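Local atomic coordinates of yeast glycogen phosphorylase (Saccharomyces cerevisiae, PDB entry 1YGP), a protein that is a dimeric enzyme of the carbohydrate phosphorylase family, in the GT-B clan, and carries pyridoxal-5'-phosphate. Residues R520-A525 and E542-D547. Sequence-based numbering, arbitrary orientation.
Sequences RWLKQA and EEYLLD
Lys523 reaches Glu542 with a chain extended through its first three torsions and bent only at chi4, 52°, where NZ turns to the carboxylate. Glu542 folds toward it through a bend at chi2, -68°. Lys523 NZ donates to Glu542 OE1 at 2.9 Å, a salt bridge with a single bond. The ammonium sits well above the carboxylate plane, 61° out of it, and the two side chains cross at about a right angle. The pair would probably favour the charged form of both groups. Further back along the chain, Lys523 CD rests on Leu545 CD1 at 3.6 Å, so the aliphatic part of the lysine is packed as well. Leu522 adds a second apolar contact. Leu522 CD2 meets the edge of the Tyr544 ring near the ring plane, 3.9 Å from Tyr544 CE2. It is also 4.2 Å from Leu545 CD2. Leu545 CG lies over one face of the same ring, toward its rim. Helix 527-536 also touches Leu522, Glu542 and Tyr544. The neighbouring Trp521 touches pyridoxal-5'-phosphate and makes a cation-pi contact with Lys728. The arrangement thus joins the helix that carries Trp521 of the pyridoxal-5'-phosphate pocket to the loop after helix 527-536, within the GT-B fold of glycogen phosphorylase.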
loop_
_atom_site.group_PDB
_atom_site.type_symbol
_atom_site.label_atom_id
_atom_site.label_comp_id
_atom_site.label_asym_id
_atom_site.label_seq_id
_atom_site.Cartn_x
_atom_site.Cartn_y
_atom_site.Cartn_z
ATOM N N ARG A 520 -15.345 19.643 -16.357
ATOM C CA ARG A 520 -15.918 18.733 -15.380
ATOM C C ARG A 520 -17.317 19.200 -15.048
ATOM O O ARG A 520 -18.266 18.419 -15.131
ATOM C CB ARG A 520 -15.113 18.683 -14.099
ATOM C CG ARG A 520 -15.600 17.554 -13.195
ATOM C CD ARG A 520 -14.860 17.484 -11.862
ATOM N NE ARG A 520 -13.514 16.971 -12.063
ATOM C CZ ARG A 520 -13.241 15.666 -12.063
ATOM N NH1 ARG A 520 -14.186 14.748 -11.875
ATOM N NH2 ARG A 520 -11.990 15.270 -12.248
ATOM N N TRP A 521 -17.499 20.483 -14.788
ATOM C CA TRP A 521 -18.794 20.915 -14.333
ATOM C C TRP A 521 -19.879 21.054 -15.400
ATOM O O TRP A 521 -21.051 20.988 -15.015
ATOM C CB TRP A 521 -18.508 22.187 -13.510
ATOM C CG TRP A 521 -17.697 21.744 -12.283
ATOM C CD1 TRP A 521 -16.408 22.178 -12.073
ATOM C CD2 TRP A 521 -18.095 20.832 -11.324
ATOM N NE1 TRP A 521 -15.984 21.542 -11.004
ATOM C CE2 TRP A 521 -16.944 20.736 -10.530
ATOM C CE3 TRP A 521 -19.226 20.071 -11.007
ATOM C CZ2 TRP A 521 -16.909 19.882 -9.424
ATOM C CZ3 TRP A 521 -19.191 19.218 -9.905
ATOM C CH2 TRP A 521 -18.041 19.123 -9.123
ATOM N N LEU A 522 -19.582 21.155 -16.715
ATOM C CA LEU A 522 -20.619 21.140 -17.749
ATOM C C LEU A 522 -20.530 19.886 -18.615
ATOM O O LEU A 522 -21.497 19.134 -18.758
ATOM C CB LEU A 522 -20.512 22.371 -18.653
ATOM C CG LEU A 522 -21.403 22.550 -19.897
ATOM C CD1 LEU A 522 -22.852 22.510 -19.518
ATOM C CD2 LEU A 522 -21.169 23.907 -20.518
ATOM N N LYS A 523 -19.375 19.575 -19.189
ATOM C CA LYS A 523 -19.322 18.444 -20.107
ATOM C C LYS A 523 -19.298 17.114 -19.385
ATOM O O LYS A 523 -19.942 16.172 -19.842
ATOM C CB LYS A 523 -18.099 18.554 -21.029
ATOM C CG LYS A 523 -18.170 17.497 -22.096
ATOM C CD LYS A 523 -17.062 17.680 -23.081
ATOM C CE LYS A 523 -17.099 16.537 -24.100
ATOM N NZ LYS A 523 -18.403 16.342 -24.720
ATOM N N GLN A 524 -18.588 16.982 -18.270
ATOM C CA GLN A 524 -18.591 15.728 -17.557
ATOM C C GLN A 524 -19.915 15.562 -16.834
ATOM O O GLN A 524 -20.636 14.599 -17.094
ATOM C CB GLN A 524 -17.469 15.700 -16.564
ATOM C CG GLN A 524 -17.250 14.309 -15.999
ATOM C CD GLN A 524 -15.811 14.128 -15.580
ATOM O OE1 GLN A 524 -15.487 13.537 -14.566
ATOM N NE2 GLN A 524 -14.842 14.597 -16.351
ATOM N N ALA A 525 -20.253 16.517 -15.965
ATOM C CA ALA A 525 -21.456 16.438 -15.161
ATOM C C ALA A 525 -22.752 16.499 -15.933
ATOM O O ALA A 525 -23.715 15.871 -15.500
ATOM C CB ALA A 525 -21.489 17.561 -14.135
ATOM N N GLU A 542 -17.086 21.214 -29.728
ATOM C CA GLU A 542 -17.198 21.663 -28.355
ATOM C C GLU A 542 -16.268 22.848 -28.089
ATOM O O GLU A 542 -15.883 23.125 -26.950
ATOM C CB GLU A 542 -16.839 20.547 -27.353
ATOM C CG GLU A 542 -17.464 19.152 -27.324
ATOM C CD GLU A 542 -18.924 19.081 -26.926
ATOM O OE1 GLU A 542 -19.225 18.974 -25.744
ATOM O OE2 GLU A 542 -19.777 19.118 -27.801
ATOM N N GLU A 543 -15.944 23.656 -29.105
ATOM C CA GLU A 543 -15.062 24.806 -28.939
ATOM C C GLU A 543 -15.520 25.827 -27.897
ATOM O O GLU A 543 -14.703 26.549 -27.312
ATOM C CB GLU A 543 -14.908 25.534 -30.246
ATOM N N TYR A 544 -16.836 25.834 -27.611
ATOM C CA TYR A 544 -17.439 26.693 -26.607
ATOM C C TYR A 544 -16.838 26.402 -25.229
ATOM O O TYR A 544 -16.832 27.281 -24.370
ATOM C CB TYR A 544 -18.973 26.481 -26.593
ATOM C CG TYR A 544 -19.515 25.141 -26.107
ATOM C CD1 TYR A 544 -19.627 24.058 -26.991
ATOM C CD2 TYR A 544 -19.866 24.957 -24.761
ATOM C CE1 TYR A 544 -20.075 22.808 -26.529
ATOM C CE2 TYR A 544 -20.310 23.710 -24.291
ATOM C CZ TYR A 544 -20.407 22.644 -25.182
ATOM O OH TYR A 544 -20.809 21.407 -24.726
ATOM N N LEU A 545 -16.281 25.202 -24.973
ATOM C CA LEU A 545 -15.665 24.904 -23.674
ATOM C C LEU A 545 -14.357 25.653 -23.525
ATOM O O LEU A 545 -13.986 26.021 -22.421
ATOM C CB LEU A 545 -15.450 23.406 -23.550
ATOM C CG LEU A 545 -16.771 22.644 -23.571
ATOM C CD1 LEU A 545 -16.559 21.181 -23.864
ATOM C CD2 LEU A 545 -17.461 22.886 -22.235
ATOM N N LEU A 546 -13.645 25.900 -24.622
ATOM C CA LEU A 546 -12.489 26.767 -24.585
ATOM C C LEU A 546 -12.938 28.222 -24.627
ATOM O O LEU A 546 -12.359 29.069 -23.935
ATOM C CB LEU A 546 -11.583 26.514 -25.764
ATOM C CG LEU A 546 -10.529 25.437 -25.678
ATOM C CD1 LEU A 546 -10.524 24.720 -24.341
ATOM C CD2 LEU A 546 -10.822 24.462 -26.771
ATOM N N ASP A 547 -13.963 28.560 -25.419
ATOM C CA ASP A 547 -14.427 29.932 -25.454
ATOM C C ASP A 547 -15.841 30.067 -24.918
ATOM O O ASP A 547 -16.804 30.171 -25.684
ATOM C CB ASP A 547 -14.361 30.469 -26.883
ATOM C CG ASP A 547 -14.695 31.956 -26.993
ATOM O OD1 ASP A 547 -14.496 32.711 -26.029
ATOM O OD2 ASP A 547 -15.165 32.350 -28.065
#